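Side-chain contacts in cellobiose 2-epimerase (Spirochaeta thermophila DSM 6192, PDB 5ZIG), which probably catalyses the reversible epimerization of cellobiose to 4-O-beta-D-glucosyl-D-mannose, as a member of the N-acylglucosamine 2-epimerase family: residues 28-33 and 381-386; 94-99 and 115-120. One frame throughout, in Å; residues are numbered along the deposited sequence.

Interaction 1 of 2, residues 28-33 and 381-386; sequences PFWLGQ and KASYHN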
ATOM      1  N   PRO A  28      -4.659  18.747  -0.192  1.00 30.14           N
ATOM      2  CA  PRO A  28      -5.661  19.720   0.288  1.00 22.55           C
ATOM      3  C   PRO A  28      -7.016  19.101   0.562  1.00 26.33           C
ATOM      4  O   PRO A  28      -7.721  19.556   1.465  1.00 21.75           O
ATOM      5  CB  PRO A  28      -5.732  20.752  -0.849  1.00 32.14           C
ATOM      6  CG  PRO A  28      -4.422  20.640  -1.539  1.00 30.78           C
ATOM      7  CD  PRO A  28      -4.034  19.193  -1.457  1.00 28.87           C
ATOM      8  N   PHE A  29      -7.398  18.061  -0.171  1.00 24.13           N
ATOM      9  CA  PHE A  29      -8.684  17.441   0.094  1.00 28.44           C
ATOM     10  C   PHE A  29      -8.663  16.733   1.443  1.00 34.92           C
ATOM     11  O   PHE A  29      -9.602  16.865   2.232  1.00 43.47           O
ATOM     12  CB  PHE A  29      -9.033  16.478  -1.038  1.00 28.33           C
ATOM     13  CG  PHE A  29     -10.220  15.598  -0.764  1.00 21.49           C
ATOM     14  CD1 PHE A  29     -11.479  15.934  -1.268  1.00 26.21           C
ATOM     15  CD2 PHE A  29     -10.075  14.406  -0.080  1.00 23.65           C
ATOM     16  CE1 PHE A  29     -12.571  15.105  -1.066  1.00 22.29           C
ATOM     17  CE2 PHE A  29     -11.170  13.582   0.150  1.00 25.76           C
ATOM     18  CZ  PHE A  29     -12.419  13.941  -0.357  1.00 26.80           C
ATOM     19  N   TRP A  30      -7.585  16.006   1.745  1.00 31.26           N
ATOM     20  CA  TRP A  30      -7.554  15.269   3.006  1.00 23.15           C
ATOM     21  C   TRP A  30      -7.351  16.207   4.186  1.00 22.13           C
ATOM     22  O   TRP A  30      -7.932  15.982   5.253  1.00 29.03           O
ATOM     23  CB  TRP A  30      -6.483  14.184   2.953  1.00 20.84           C
ATOM     24  CG  TRP A  30      -6.891  13.105   2.029  1.00 22.71           C
ATOM     25  CD1 TRP A  30      -6.342  12.812   0.808  1.00 20.87           C
ATOM     26  CD2 TRP A  30      -7.973  12.180   2.218  1.00 20.94           C
ATOM     27  NE1 TRP A  30      -7.010  11.754   0.236  1.00 24.71           N
ATOM     28  CE2 TRP A  30      -8.006  11.340   1.089  1.00 26.69           C
ATOM     29  CE3 TRP A  30      -8.904  11.967   3.248  1.00 26.75           C
ATOM     30  CZ2 TRP A  30      -8.952  10.312   0.947  1.00 21.04           C
ATOM     31  CZ3 TRP A  30      -9.828  10.936   3.111  1.00 23.27           C
ATOM     32  CH2 TRP A  30      -9.843  10.126   1.973  1.00 26.15           C
ATOM     33  N   LEU A  31      -6.569  17.272   4.000  1.00 23.38           N
ATOM     34  CA  LEU A  31      -6.380  18.261   5.054  1.00 27.93           C
ATOM     35  C   LEU A  31      -7.704  18.811   5.535  1.00 30.27           C
ATOM     36  O   LEU A  31      -7.835  19.163   6.712  1.00 29.44           O
ATOM     37  CB  LEU A  31      -5.507  19.420   4.566  1.00 36.41           C
ATOM     38  CG  LEU A  31      -3.995  19.292   4.725  1.00 36.08           C
ATOM     39  CD1 LEU A  31      -3.290  20.543   4.192  1.00 26.37           C
ATOM     40  CD2 LEU A  31      -3.645  19.043   6.161  1.00 25.79           C
ATOM     41  N   GLY A  32      -8.690  18.908   4.638  1.00 27.93           N
ATOM     42  CA  GLY A  32     -10.011  19.359   5.007  1.00 23.51           C
ATOM     43  C   GLY A  32     -10.929  18.294   5.569  1.00 27.44           C
ATOM     44  O   GLY A  32     -12.134  18.536   5.658  1.00 27.09           O
ATOM     45  N   GLN A  33     -10.411  17.122   5.949  1.00 21.27           N
ATOM     46  CA  GLN A  33     -11.242  16.019   6.434  1.00 31.20           C
ATOM     47  C   GLN A  33     -10.833  15.549   7.829  1.00 34.11           C
ATOM     48  O   GLN A  33     -11.105  14.403   8.192  1.00 32.65           O
ATOM     49  CB  GLN A  33     -11.203  14.832   5.471  1.00 26.45           C
ATOM     50  CG  GLN A  33     -11.486  15.175   4.032  1.00 34.53           C
ATOM     51  CD  GLN A  33     -12.952  15.241   3.744  1.00 36.52           C
ATOM     52  OE1 GLN A  33     -13.777  15.223   4.657  1.00 41.06           O
ATOM     53  NE2 GLN A  33     -13.297  15.306   2.469  1.00 37.54           N
ATOM     54  N   LYS A 381     -10.277   3.373   1.501  1.00 33.09           N
ATOM     55  CA  LYS A 381      -9.568   4.351   0.699  1.00 35.29           C
ATOM     56  C   LYS A 381      -9.177   5.534   1.566  1.00 20.92           C
ATOM     57  O   LYS A 381     -10.033   6.207   2.154  1.00 27.35           O
ATOM     58  CB  LYS A 381     -10.388   4.768  -0.514  1.00 38.54           C
ATOM     59  CG  LYS A 381      -9.856   5.981  -1.267  1.00 21.14           C
ATOM     60  CD  LYS A 381     -10.730   6.241  -2.483  1.00 27.93           C
ATOM     61  CE  LYS A 381     -10.102   7.308  -3.404  1.00 21.32           C
ATOM     62  NZ  LYS A 381     -10.481   8.653  -2.929  1.00 24.41           N
ATOM     63  N   ALA A 382      -7.879   5.768   1.648  1.00 22.34           N
ATOM     64  CA  ALA A 382      -7.322   6.901   2.358  1.00 29.68           C
ATOM     65  C   ALA A 382      -6.412   7.666   1.402  1.00 28.42           C
ATOM     66  O   ALA A 382      -6.666   7.704   0.197  1.00 29.21           O
ATOM     67  CB  ALA A 382      -6.568   6.433   3.608  1.00 23.07           C
ATOM     68  N   SER A 383      -5.399   8.291   1.925  1.00 23.63           N
ATOM     69  CA  SER A 383      -4.510   9.087   1.138  1.00 27.36           C
ATOM     70  C   SER A 383      -3.160   8.481   0.756  1.00 29.20           C
ATOM     71  O   SER A 383      -2.363   9.159   0.264  1.00 26.53           O
ATOM     72  CB  SER A 383      -4.272  10.390   1.850  1.00 22.23           C
ATOM     73  OG  SER A 383      -3.459  10.221   2.921  1.00 29.80           O
ATOM     74  N   TYR A 384      -2.987   7.190   0.952  1.00 29.21           N
ATOM     75  CA  TYR A 384      -1.745   6.495   0.732  1.00 24.94           C
ATOM     76  C   TYR A 384      -1.361   6.016  -0.661  1.00 21.52           C
ATOM     77  O   TYR A 384      -0.345   6.352  -1.110  1.00 34.75           O
ATOM     78  CB  TYR A 384      -1.598   5.403   1.792  1.00 21.68           C
ATOM     79  CG  TYR A 384      -0.941   4.139   1.428  1.00 20.18           C
ATOM     80  CD1 TYR A 384       0.398   3.951   1.620  1.00 20.08           C
ATOM     81  CD2 TYR A 384      -1.672   3.115   0.986  1.00 22.09           C
ATOM     82  CE1 TYR A 384       0.985   2.751   1.333  1.00 20.05           C
ATOM     83  CE2 TYR A 384      -1.120   1.917   0.725  1.00 28.92           C
ATOM     84  CZ  TYR A 384       0.214   1.727   0.892  1.00 32.14           C
ATOM     85  OH  TYR A 384       0.683   0.502   0.600  1.00 31.98           O
ATOM     86  N   HIS A 385      -2.177   5.254  -1.324  1.00 27.54           N
ATOM     87  CA  HIS A 385      -1.840   4.727  -2.618  1.00 23.91           C
ATOM     88  C   HIS A 385      -1.449   5.824  -3.638  1.00 28.91           C
ATOM     89  O   HIS A 385      -0.410   5.756  -4.241  1.00 23.88           O
ATOM     90  CB  HIS A 385      -2.964   3.839  -3.125  1.00 29.04           C
ATOM     91  CG  HIS A 385      -2.967   2.437  -2.587  1.00 32.23           C
ATOM     92  ND1 HIS A 385      -2.072   1.481  -2.973  1.00 30.01           N
ATOM     93  CD2 HIS A 385      -3.804   1.823  -1.731  1.00 30.49           C
ATOM     94  CE1 HIS A 385      -2.342   0.350  -2.371  1.00 26.44           C
ATOM     95  NE2 HIS A 385      -3.396   0.525  -1.623  1.00 25.42           N
ATOM     96  N   ASN A 386      -2.286   6.829  -3.761  1.00 20.59           N
ATOM     97  CA  ASN A 386      -2.059   7.914  -4.676  1.00 24.70           C
ATOM     98  C   ASN A 386      -0.956   8.886  -4.261  1.00 30.08           C
ATOM     99  O   ASN A 386      -0.189   9.239  -5.092  1.00 32.84           O
ATOM    100  CB  ASN A 386      -3.361   8.602  -5.150  1.00 20.82           C
ATOM    101  CG  ASN A 386      -4.170   9.235  -4.037  1.00 33.20           C
ATOM    102  OD1 ASN A 386      -3.745   9.322  -2.917  1.00 26.95           O
ATOM    103  ND2 ASN A 386      -5.352   9.715  -4.388  1.00 20.97           N
TER
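Trp30 lays its indole against Ser383 and the chain just ahead of helix 384-402. No hydrogen bond crosses the contact; the indole meets a CB and two backbone carbonyls. Ser383 CB sits over one face of the ring in a CH-pi contact, 3.5 Å from the centroid of the five-membered ring and 21° off its normal. The nearest ring atom is Trp30 CD1, 3.4 Å from Ser383 CB. The six-membered ring continues along the backbone: Trp30 CZ2 lies 3.5 Å from Ala382 O, and Trp30 CH2 lies 3.9 Å from Lys381 O. Both carbonyls approach obliquely. Phe29 CD2 lies over the opposite face of the indole.

The fold is the ring of helices common to this epimerase family, an (alpha/alpha) barrel. Here the end of helix 7-31 packs against the loop that leads into the last helix.

Polar ends are satisfied by third parties. Glu359 OE2 accepts from Trp30 NE1 and Asn386 ND2, while OE1 takes the salt bridge from Lys381 NZ. With an alanine at Trp30, a gap would probably open beside Ser383 CB and Glu359 OE2 would lose one donor. Ser383 chi1 of 74° lets OG reach His63 while CB stays over the indole.

Interaction 2 of 2, residues 94-99 and 115-120; sequences LYDATH and RVKKLY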
ATOM      1  N   LEU A  94      -6.938   4.096  18.769  1.00 21.37           N
ATOM      2  CA  LEU A  94      -6.777   2.774  18.165  1.00 23.52           C
ATOM      3  C   LEU A  94      -5.821   1.870  18.951  1.00 22.98           C
ATOM      4  O   LEU A  94      -5.884   0.637  18.822  1.00 23.39           O
ATOM      5  CB  LEU A  94      -6.312   2.936  16.713  1.00 25.68           C
ATOM      6  CG  LEU A  94      -7.442   3.509  15.836  1.00 27.64           C
ATOM      7  CD1 LEU A  94      -6.905   4.378  14.683  1.00 20.48           C
ATOM      8  CD2 LEU A  94      -8.390   2.403  15.314  1.00 21.55           C
ATOM      9  N   TYR A  95      -4.945   2.454  19.757  1.00 21.79           N
ATOM     10  CA  TYR A  95      -4.001   1.674  20.540  1.00 24.69           C
ATOM     11  C   TYR A  95      -4.699   0.962  21.711  1.00 26.03           C
ATOM     12  O   TYR A  95      -5.489   1.565  22.443  1.00 23.98           O
ATOM     13  CB  TYR A  95      -2.896   2.605  21.040  1.00 23.74           C
ATOM     14  CG  TYR A  95      -1.766   1.920  21.762  1.00 24.93           C
ATOM     15  CD1 TYR A  95      -1.023   0.937  21.141  1.00 21.29           C
ATOM     16  CD2 TYR A  95      -1.452   2.263  23.075  1.00 27.76           C
ATOM     17  CE1 TYR A  95       0.023   0.300  21.815  1.00 30.41           C
ATOM     18  CE2 TYR A  95      -0.427   1.648  23.750  1.00 29.41           C
ATOM     19  CZ  TYR A  95       0.315   0.671  23.122  1.00 30.20           C
ATOM     20  OH  TYR A  95       1.341   0.065  23.813  1.00 36.70           O
ATOM     21  N   ASP A  96      -4.407  -0.329  21.875  1.00 23.50           N
ATOM     22  CA  ASP A  96      -4.935  -1.141  22.972  1.00 34.78           C
ATOM     23  C   ASP A  96      -3.940  -1.019  24.123  1.00 32.99           C
ATOM     24  O   ASP A  96      -2.918  -1.701  24.145  1.00 30.15           O
ATOM     25  CB  ASP A  96      -5.148  -2.592  22.520  1.00 29.22           C
ATOM     26  CG  ASP A  96      -5.724  -3.513  23.639  1.00 26.18           C
ATOM     27  OD1 ASP A  96      -6.035  -4.702  23.390  1.00 23.40           O
ATOM     28  OD2 ASP A  96      -5.841  -3.050  24.781  1.00 29.02           O
ATOM     29  N   ALA A  97      -4.227  -0.125  25.074  1.00 29.38           N
ATOM     30  CA  ALA A  97      -3.303   0.098  26.176  1.00 34.98           C
ATOM     31  C   ALA A  97      -3.194  -1.102  27.107  1.00 35.18           C
ATOM     32  O   ALA A  97      -2.247  -1.162  27.895  1.00 28.73           O
ATOM     33  CB  ALA A  97      -3.715   1.335  26.975  1.00 36.81           C
ATOM     34  N   THR A  98      -4.122  -2.057  27.022  1.00 33.10           N
ATOM     35  CA  THR A  98      -4.091  -3.240  27.871  1.00 44.16           C
ATOM     36  C   THR A  98      -3.289  -4.367  27.225  1.00 41.35           C
ATOM     37  O   THR A  98      -2.298  -4.840  27.790  1.00 33.49           O
ATOM     38  CB  THR A  98      -5.524  -3.704  28.187  1.00 38.73           C
ATOM     39  OG1 THR A  98      -6.252  -2.639  28.814  1.00 33.63           O
ATOM     40  CG2 THR A  98      -5.504  -4.916  29.098  1.00 41.03           C
ATOM     41  N   HIS A  99      -3.702  -4.808  26.042  1.00 36.54           N
ATOM     42  CA  HIS A  99      -3.079  -5.965  25.406  1.00 34.79           C
ATOM     43  C   HIS A  99      -2.093  -5.591  24.308  1.00 30.34           C
ATOM     44  O   HIS A  99      -1.560  -6.487  23.648  1.00 33.07           O
ATOM     45  CB  HIS A  99      -4.158  -6.895  24.838  1.00 34.35           C
ATOM     46  CG  HIS A  99      -5.251  -7.222  25.818  1.00 32.10           C
ATOM     47  ND1 HIS A  99      -5.130  -8.221  26.768  1.00 31.44           N
ATOM     48  CD2 HIS A  99      -6.475  -6.675  26.002  1.00 25.79           C
ATOM     49  CE1 HIS A  99      -6.234  -8.272  27.493  1.00 29.42           C
ATOM     50  NE2 HIS A  99      -7.071  -7.351  27.041  1.00 33.25           N
ATOM     51  N   ARG A 115     -12.377  -4.913  18.112  1.00 27.94           N
ATOM     52  CA  ARG A 115     -11.190  -5.059  18.956  1.00 23.22           C
ATOM     53  C   ARG A 115     -10.230  -6.118  18.454  1.00 20.89           C
ATOM     54  O   ARG A 115      -9.191  -6.332  19.078  1.00 36.51           O
ATOM     55  CB  ARG A 115     -11.569  -5.325  20.437  1.00 30.92           C
ATOM     56  CG  ARG A 115     -12.652  -4.390  21.061  1.00 34.22           C
ATOM     57  CD  ARG A 115     -13.079  -4.782  22.539  1.00 25.09           C
ATOM     58  NE  ARG A 115     -13.627  -3.635  23.271  1.00 26.47           N
ATOM     59  CZ  ARG A 115     -12.933  -2.913  24.143  1.00 24.86           C
ATOM     60  NH1 ARG A 115     -11.651  -3.169  24.319  1.00 25.58           N
ATOM     61  NH2 ARG A 115     -13.509  -1.903  24.794  1.00 30.24           N
ATOM     62  N   VAL A 116     -10.562  -6.814  17.367  0.67 20.93           N
ATOM     63  CA  VAL A 116      -9.663  -7.817  16.797  0.67 26.98           C
ATOM     64  C   VAL A 116      -8.372  -7.156  16.307  0.67 26.77           C
ATOM     65  O   VAL A 116      -8.372  -6.005  15.852  0.67 25.44           O
ATOM     66  CB  VAL A 116     -10.389  -8.578  15.669  0.67 27.01           C
ATOM     67  CG1 VAL A 116      -9.418  -9.151  14.651  0.67 20.88           C
ATOM     68  CG2 VAL A 116     -11.276  -9.681  16.275  0.67 25.86           C
ATOM     69  N   LYS A 117      -7.248  -7.885  16.448  1.00 26.43           N
ATOM     70  CA  LYS A 117      -5.921  -7.434  16.020  1.00 24.44           C
ATOM     71  C   LYS A 117      -5.577  -8.086  14.685  1.00 23.68           C
ATOM     72  O   LYS A 117      -5.102  -9.221  14.635  1.00 24.95           O
ATOM     73  CB  LYS A 117      -4.869  -7.774  17.069  1.00 27.27           C
ATOM     74  CG  LYS A 117      -5.289  -7.440  18.456  1.00 23.62           C
ATOM     75  CD  LYS A 117      -5.653  -5.951  18.548  1.00 30.76           C
ATOM     76  CE  LYS A 117      -4.683  -5.188  19.415  1.00 43.08           C
ATOM     77  NZ  LYS A 117      -4.883  -5.450  20.882  1.00 35.20           N
ATOM     78  N   LYS A 118      -5.797  -7.354  13.601  1.00 30.26           N
ATOM     79  CA  LYS A 118      -5.412  -7.836  12.283  1.00 27.04           C
ATOM     80  C   LYS A 118      -3.969  -7.435  12.003  1.00 22.03           C
ATOM     81  O   LYS A 118      -3.607  -6.262  12.133  1.00 20.26           O
ATOM     82  CB  LYS A 118      -6.347  -7.279  11.209  1.00 22.62           C
ATOM     83  CG  LYS A 118      -7.819  -7.576  11.480  1.00 28.44           C
ATOM     84  CD  LYS A 118      -8.661  -7.596  10.196  1.00 37.63           C
ATOM     85  CE  LYS A 118     -10.156  -7.737  10.493  1.00 36.42           C
ATOM     86  NZ  LYS A 118     -10.921  -8.143   9.275  1.00 36.30           N
ATOM     87  N   LEU A 119      -3.146  -8.419  11.636  1.00 25.45           N
ATOM     88  CA  LEU A 119      -1.753  -8.121  11.326  1.00 28.77           C
ATOM     89  C   LEU A 119      -1.655  -7.124  10.180  1.00 24.72           C
ATOM     90  O   LEU A 119      -0.786  -6.241  10.191  1.00 23.63           O
ATOM     91  CB  LEU A 119      -0.998  -9.409  11.000  1.00 20.20           C
ATOM     92  CG  LEU A 119      -0.493 -10.100  12.272  1.00 25.02           C
ATOM     93  CD1 LEU A 119      -1.637 -10.593  13.174  1.00 23.93           C
ATOM     94  CD2 LEU A 119       0.438 -11.212  11.906  1.00 27.30           C
ATOM     95  N   TYR A 120      -2.568  -7.226   9.217  1.00 20.24           N
ATOM     96  CA  TYR A 120      -2.614  -6.252   8.133  1.00 20.22           C
ATOM     97  C   TYR A 120      -2.621  -4.840   8.677  1.00 20.91           C
ATOM     98  O   TYR A 120      -1.802  -4.006   8.281  1.00 26.04           O
ATOM     99  CB  TYR A 120      -3.833  -6.489   7.268  1.00 31.33           C
ATOM    100  CG  TYR A 120      -3.879  -5.600   6.052  1.00 25.55           C
ATOM    101  CD1 TYR A 120      -4.503  -4.358   6.098  1.00 35.89           C
ATOM    102  CD2 TYR A 120      -3.289  -5.999   4.861  1.00 28.74           C
ATOM    103  CE1 TYR A 120      -4.542  -3.540   4.986  1.00 41.55           C
ATOM    104  CE2 TYR A 120      -3.333  -5.184   3.735  1.00 32.29           C
ATOM    105  CZ  TYR A 120      -3.962  -3.958   3.804  1.00 40.82           C
ATOM    106  OH  TYR A 120      -4.003  -3.145   2.685  1.00 50.23           O
TER
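Asp96 extends its carboxylate with CG anti to the backbone N (chi1 -179°), and Lys117 comes to meet it on a folded chain. CG of Lys117 is anti to its own carbonyl carbon, and the chain then bends at chi2, chi3 and chi4. The bends carry NZ to the carboxylate, and the two side chains cross at about a right angle.

The result is a salt bridge, with Lys117 NZ 2.9 Å from Asp96 OD1. As a hydrogen bond it is weak, so charge attraction probably accounts for much of the pairing. The ammonium group also lies close to the aliphatic part of the aspartate, with Lys117 NZ 3.3 Å from Asp96 CB. His99 adds a looser touch, its CB 4.3 Å from Lys117 NZ. The strongest polar partner of this ammonium is the backbone carbonyl of Arg100, and a weak bond runs to the carbonyl of Glu170. The buried lysine end therefore has acceptors from the 94-99 loop and its continuation, with a weak one from Glu170.

The two carboxylate oxygens divide the work. Asp96 OD2 turns back to its own loop and accepts from two backbone amides. Thr98 N is 3.0 Å from Asp96 OD2, with a bent N-H...O angle of 141°. His99 N is also 3.0 Å from Asp96 OD2, and its bond is straighter at 169°. Both amides come from the same face of the carboxylate and lie above its plane. Together they fix the rotation of the carboxylate, while OD1 faces the lysine.

Acceptance from the amide two residues on makes this an Asx turn, and the amide three residues on extends it to an Asx motif. The motif shapes the loop after helix 77-94, and the salt bridge from OD1 ties that loop to strand 117-118, an outer strand of a small antiparallel sheet.

Overall arrangement
From the N terminus, helix 7-31 supplies the first half of interaction 1, whose partner arrives only in the loop leading into helix 384-402. This contact closes a loop of 347 residues, most of the chain, and joins the first helix to the approach to the last. Interaction 2 lies wholly within that loop. It follows helix 77-94 and closes a short loop of 15 residues, which holds strand 105-106 and returns at strand 117-118, just before helix 119-136. The contacts nest and do not cross. The centres of interactions 1 and 2 are about 24 Å apart, and they do not touch. Helix 57-73 borders both: its Arg62 touches Ala382 and Tyr384 of interaction 1 and Tyr120 of interaction 2.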